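Local coordinates for aldose 1-epimerase (Escherichia coli, PDB 3NRE), which probably interconverts the alpha and beta anomers of aldose sugars, at residues A[150-160]-A[213-224]. Numbering follows the deposited sequence.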
loop_
_atom_site.group_PDB
_atom_site.type_symbol
_atom_site.label_atom_id
_atom_site.label_comp_id
_atom_site.label_asym_id
_atom_site.label_seq_id
_atom_site.Cartn_x
_atom_site.Cartn_y
_atom_site.Cartn_z
ATOM N N PRO A 150 1.764 1.062 3.702
ATOM C CA PRO A 150 2.060 1.580 5.037
ATOM C C PRO A 150 3.503 1.376 5.448
ATOM O O PRO A 150 4.117 0.340 5.124
ATOM C CB PRO A 150 1.081 0.807 5.933
ATOM C CG PRO A 150 0.827 -0.441 5.207
ATOM C CD PRO A 150 0.962 -0.174 3.769
ATOM N N TYR A 151 4.003 2.341 6.205
ATOM C CA TYR A 151 5.304 2.313 6.793
ATOM C C TYR A 151 5.169 2.072 8.292
ATOM O O TYR A 151 4.563 2.890 9.008
ATOM C CB TYR A 151 5.999 3.653 6.616
ATOM C CG TYR A 151 6.352 4.029 5.177
ATOM C CD1 TYR A 151 5.396 4.611 4.333
ATOM C CD2 TYR A 151 7.633 3.856 4.691
ATOM C CE1 TYR A 151 5.741 4.982 3.015
ATOM C CE2 TYR A 151 7.964 4.255 3.395
ATOM C CZ TYR A 151 7.018 4.773 2.585
ATOM O OH TYR A 151 7.348 5.172 1.295
ATOM N N PHE A 152 5.728 0.963 8.777
ATOM C CA PHE A 152 5.670 0.624 10.202
ATOM C C PHE A 152 7.010 0.872 10.886
ATOM O O PHE A 152 8.055 0.694 10.288
ATOM C CB PHE A 152 5.371 -0.856 10.359
ATOM C CG PHE A 152 4.025 -1.259 9.851
ATOM C CD1 PHE A 152 2.910 -1.112 10.660
ATOM C CD2 PHE A 152 3.866 -1.723 8.576
ATOM C CE1 PHE A 152 1.644 -1.440 10.201
ATOM C CE2 PHE A 152 2.594 -2.096 8.114
ATOM C CZ PHE A 152 1.486 -1.972 8.937
ATOM N N PRO A 153 6.995 1.203 12.202
ATOM C CA PRO A 153 8.216 1.351 12.957
ATOM C C PRO A 153 8.950 0.018 12.955
ATOM O O PRO A 153 8.321 -1.026 12.977
ATOM C CB PRO A 153 7.746 1.683 14.370
ATOM C CG PRO A 153 6.254 1.950 14.220
ATOM C CD PRO A 153 5.775 1.417 12.991
ATOM N N LEU A 154 10.257 0.075 12.962
ATOM C CA LEU A 154 11.049 -1.162 13.069
ATOM C C LEU A 154 11.987 -1.125 14.231
ATOM O O LEU A 154 12.752 -0.178 14.380
ATOM C CB LEU A 154 11.872 -1.359 11.783
ATOM C CG LEU A 154 12.708 -2.620 11.616
ATOM C CD1 LEU A 154 11.849 -3.882 11.748
ATOM C CD2 LEU A 154 13.450 -2.668 10.256
ATOM N N SER A 155 11.942 -2.192 15.032
ATOM C CA SER A 155 12.816 -2.407 16.160
ATOM C C SER A 155 13.549 -3.728 15.946
ATOM O O SER A 155 13.017 -4.598 15.239
ATOM C CB SER A 155 11.957 -2.463 17.435
ATOM O OG SER A 155 12.578 -3.198 18.452
ATOM N N PRO A 156 14.737 -3.908 16.594
ATOM C CA PRO A 156 15.414 -5.207 16.558
ATOM C C PRO A 156 14.476 -6.294 17.033
ATOM O O PRO A 156 14.651 -7.442 16.651
ATOM C CB PRO A 156 16.577 -5.046 17.541
ATOM C CG PRO A 156 16.856 -3.615 17.584
ATOM C CD PRO A 156 15.543 -2.890 17.292
ATOM N N GLN A 157 13.474 -5.923 17.851
ATOM C CA GLN A 157 12.575 -6.941 18.452
ATOM C C GLN A 157 11.333 -7.188 17.568
ATOM O O GLN A 157 10.614 -8.134 17.830
ATOM C CB GLN A 157 12.069 -6.500 19.826
ATOM C CG GLN A 157 13.122 -5.826 20.691
ATOM C CD GLN A 157 14.334 -6.614 20.950
ATOM O OE1 GLN A 157 14.336 -7.849 20.885
ATOM N NE2 GLN A 157 15.396 -5.909 21.414
ATOM N N THR A 158 11.044 -6.332 16.613
ATOM C CA THR A 158 9.847 -6.510 15.730
ATOM C C THR A 158 9.831 -7.865 15.000
ATOM O O THR A 158 10.885 -8.369 14.567
ATOM C CB THR A 158 9.782 -5.401 14.642
ATOM O OG1 THR A 158 9.854 -4.124 15.252
ATOM C CG2 THR A 158 8.490 -5.461 13.863
ATOM N N ARG A 159 8.634 -8.451 14.890
ATOM C CA ARG A 159 8.422 -9.707 14.167
ATOM C C ARG A 159 7.120 -9.570 13.375
ATOM O O ARG A 159 6.205 -8.906 13.811
ATOM C CB ARG A 159 8.346 -10.917 15.122
ATOM C CG ARG A 159 9.658 -11.113 15.981
ATOM C CD ARG A 159 9.688 -12.438 16.659
ATOM N NE ARG A 159 8.399 -12.787 17.263
ATOM C CZ ARG A 159 8.062 -14.025 17.642
ATOM N NH1 ARG A 159 8.925 -15.017 17.491
ATOM N NH2 ARG A 159 6.859 -14.267 18.176
ATOM N N ILE A 160 7.078 -10.158 12.184
ATOM C CA ILE A 160 5.850 -10.205 11.388
ATOM C C ILE A 160 5.497 -11.634 10.986
ATOM O O ILE A 160 6.359 -12.526 10.967
ATOM C CB ILE A 160 5.962 -9.355 10.095
ATOM C CG1 ILE A 160 7.039 -9.909 9.167
ATOM C CG2 ILE A 160 6.263 -7.905 10.458
ATOM C CD1 ILE A 160 7.001 -9.270 7.745
ATOM N N ILE A 213 1.683 -7.733 12.905
ATOM C CA ILE A 213 2.918 -7.022 13.103
ATOM C C ILE A 213 3.127 -6.936 14.623
ATOM O O ILE A 213 2.392 -6.203 15.277
ATOM C CB ILE A 213 2.867 -5.597 12.486
ATOM C CG1 ILE A 213 2.750 -5.638 10.950
ATOM C CG2 ILE A 213 4.093 -4.786 12.835
ATOM C CD1 ILE A 213 1.312 -5.711 10.439
ATOM N N GLU A 214 4.136 -7.629 15.166
ATOM C CA GLU A 214 4.383 -7.618 16.591
ATOM C C GLU A 214 5.443 -6.629 16.984
ATOM O O GLU A 214 6.539 -6.647 16.398
ATOM C CB GLU A 214 4.837 -8.996 17.085
ATOM C CG GLU A 214 3.809 -10.067 16.833
ATOM C CD GLU A 214 4.294 -11.484 17.140
ATOM O OE1 GLU A 214 5.432 -11.680 17.629
ATOM O OE2 GLU A 214 3.518 -12.411 16.849
ATOM N N GLN A 215 5.141 -5.835 18.018
ATOM C CA GLN A 215 6.017 -4.780 18.506
ATOM C C GLN A 215 6.262 -5.064 19.993
ATOM O O GLN A 215 5.824 -4.330 20.882
ATOM C CB GLN A 215 5.378 -3.415 18.222
ATOM C CG GLN A 215 5.113 -3.140 16.718
ATOM C CD GLN A 215 6.386 -2.892 15.928
ATOM O OE1 GLN A 215 7.494 -3.236 16.399
ATOM N NE2 GLN A 215 6.265 -2.167 14.789
ATOM N N PRO A 216 6.943 -6.175 20.263
ATOM C CA PRO A 216 7.008 -6.637 21.666
ATOM C C PRO A 216 7.688 -5.663 22.643
ATOM O O PRO A 216 7.362 -5.671 23.842
ATOM C CB PRO A 216 7.771 -7.944 21.563
ATOM C CG PRO A 216 8.443 -7.962 20.315
ATOM C CD PRO A 216 7.696 -7.062 19.364
ATOM N N GLN A 217 8.613 -4.852 22.125
ATOM C CA GLN A 217 9.331 -3.860 22.940
ATOM C C GLN A 217 8.410 -2.800 23.525
ATOM O O GLN A 217 8.779 -2.176 24.547
ATOM C CB GLN A 217 10.487 -3.217 22.140
ATOM C CG GLN A 217 10.093 -2.263 21.038
ATOM C CD GLN A 217 9.424 -2.914 19.811
ATOM O OE1 GLN A 217 9.355 -4.139 19.671
ATOM N NE2 GLN A 217 8.951 -2.082 18.913
ATOM N N GLU A 218 7.252 -2.604 22.870
ATOM C CA GLU A 218 6.189 -1.657 23.247
ATOM C C GLU A 218 4.972 -2.404 23.815
ATOM O O GLU A 218 3.958 -1.779 24.179
ATOM C CB GLU A 218 5.684 -0.852 22.033
ATOM C CG GLU A 218 6.687 0.033 21.280
ATOM C CD GLU A 218 6.997 1.335 22.014
ATOM O OE1 GLU A 218 6.618 1.471 23.195
ATOM O OE2 GLU A 218 7.629 2.219 21.407
ATOM N N GLY A 219 5.047 -3.725 23.859
ATOM C CA GLY A 219 3.951 -4.565 24.325
ATOM C C GLY A 219 2.653 -4.637 23.519
ATOM O O GLY A 219 1.643 -5.063 24.052
ATOM N N TYR A 220 2.657 -4.259 22.240
ATOM C CA TYR A 220 1.454 -4.435 21.395
ATOM C C TYR A 220 1.753 -5.152 20.060
ATOM O O TYR A 220 2.923 -5.387 19.683
ATOM C CB TYR A 220 0.791 -3.091 21.133
ATOM C CG TYR A 220 1.565 -2.218 20.168
ATOM C CD1 TYR A 220 1.328 -2.294 18.827
ATOM C CD2 TYR A 220 2.569 -1.368 20.594
ATOM C CE1 TYR A 220 2.012 -1.524 17.929
ATOM C CE2 TYR A 220 3.282 -0.580 19.687
ATOM C CZ TYR A 220 3.020 -0.684 18.357
ATOM O OH TYR A 220 3.697 0.052 17.403
ATOM N N ALA A 221 0.676 -5.516 19.373
ATOM C CA ALA A 221 0.740 -6.028 18.013
ATOM C C ALA A 221 -0.337 -5.277 17.235
ATOM O O ALA A 221 -1.312 -4.795 17.826
ATOM C CB ALA A 221 0.477 -7.518 17.960
ATOM N N ILE A 222 -0.163 -5.203 15.925
ATOM C CA ILE A 222 -1.167 -4.676 14.999
ATOM C C ILE A 222 -1.622 -5.827 14.140
ATOM O O ILE A 222 -0.785 -6.559 13.611
ATOM C CB ILE A 222 -0.597 -3.590 14.052
ATOM C CG1 ILE A 222 -0.216 -2.352 14.844
ATOM C CG2 ILE A 222 -1.600 -3.242 12.942
ATOM C CD1 ILE A 222 0.044 -1.156 13.982
ATOM N N ILE A 223 -2.946 -5.979 14.040
ATOM C CA ILE A 223 -3.588 -7.029 13.260
ATOM C C ILE A 223 -4.121 -6.362 12.021
ATOM O O ILE A 223 -4.988 -5.497 12.081
ATOM C CB ILE A 223 -4.797 -7.672 13.962
ATOM C CG1 ILE A 223 -4.373 -8.421 15.211
ATOM C CG2 ILE A 223 -5.589 -8.574 12.989
ATOM C CD1 ILE A 223 -3.396 -9.477 14.965
HETATM N N MSE A 224 -3.575 -6.794 10.900
HETATM C CA MSE A 224 -3.973 -6.294 9.575
HETATM C C MSE A 224 -4.917 -7.306 8.925
HETATM O O MSE A 224 -4.592 -8.506 8.850
HETATM C CB MSE A 224 -2.751 -6.066 8.651
HETATM C CG MSE A 224 -3.122 -5.798 7.158
HETATM SE SE MSE A 224 -1.723 -5.360 5.814
HETATM C CE MSE A 224 -0.740 -3.994 6.689
#
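Gln215 OE1 takes hydrogen bonds from two donors that arrive on opposite faces of its amide plane: Thr158 OG1 at 2.8 Å and, from its own hairpin, Gln217 NE2. The other end of the same amide is engaged too, since Gln215 NE2 donates to Pro153 O at 3.0 Å, lying above that carbonyl's plane. A bend in the Gln215 chain (chi2 -71°) folds the amide back toward the 154-158 loop, and with both ends bonded its rotation is fixed. Thr158 OG1 also accepts from Ser155 N, bracing the type I turn of Ser155 to Thr158. A leucine in place of Gln215 would probably leave Pro153 O without this donor and Thr158 OG1 without its acceptor, freeing the loop to shift.

Beyond the turn, 159-160 pairs antiparallel with 213-214: Arg159 N and O bond Glu214 O and N. On the face that carries the Arg159 and Glu214 side chains, the guanidinium meets Glu214 side-on, NE (3.2 Å) and NH2 (3.0 Å) converging on Glu214 OE1, while OE2 turns to Arg212.

Ile213, on the other side of the sheet from Glu214, packs against Phe152: its CG1 sits over the centre of the ring, whose edge receives Ile222 CD1 and, 3.8 Å from CZ, Met224 CE (selenomethionine). Through these three side chains Phe152 joins two antiparallel sheets: strand 142-153 belongs to one, where Phe152 also meets Phe251 of strand 250-256, whereas 159-162, 210-215 and 220-227 run side by side in the other, next to strand 279-290.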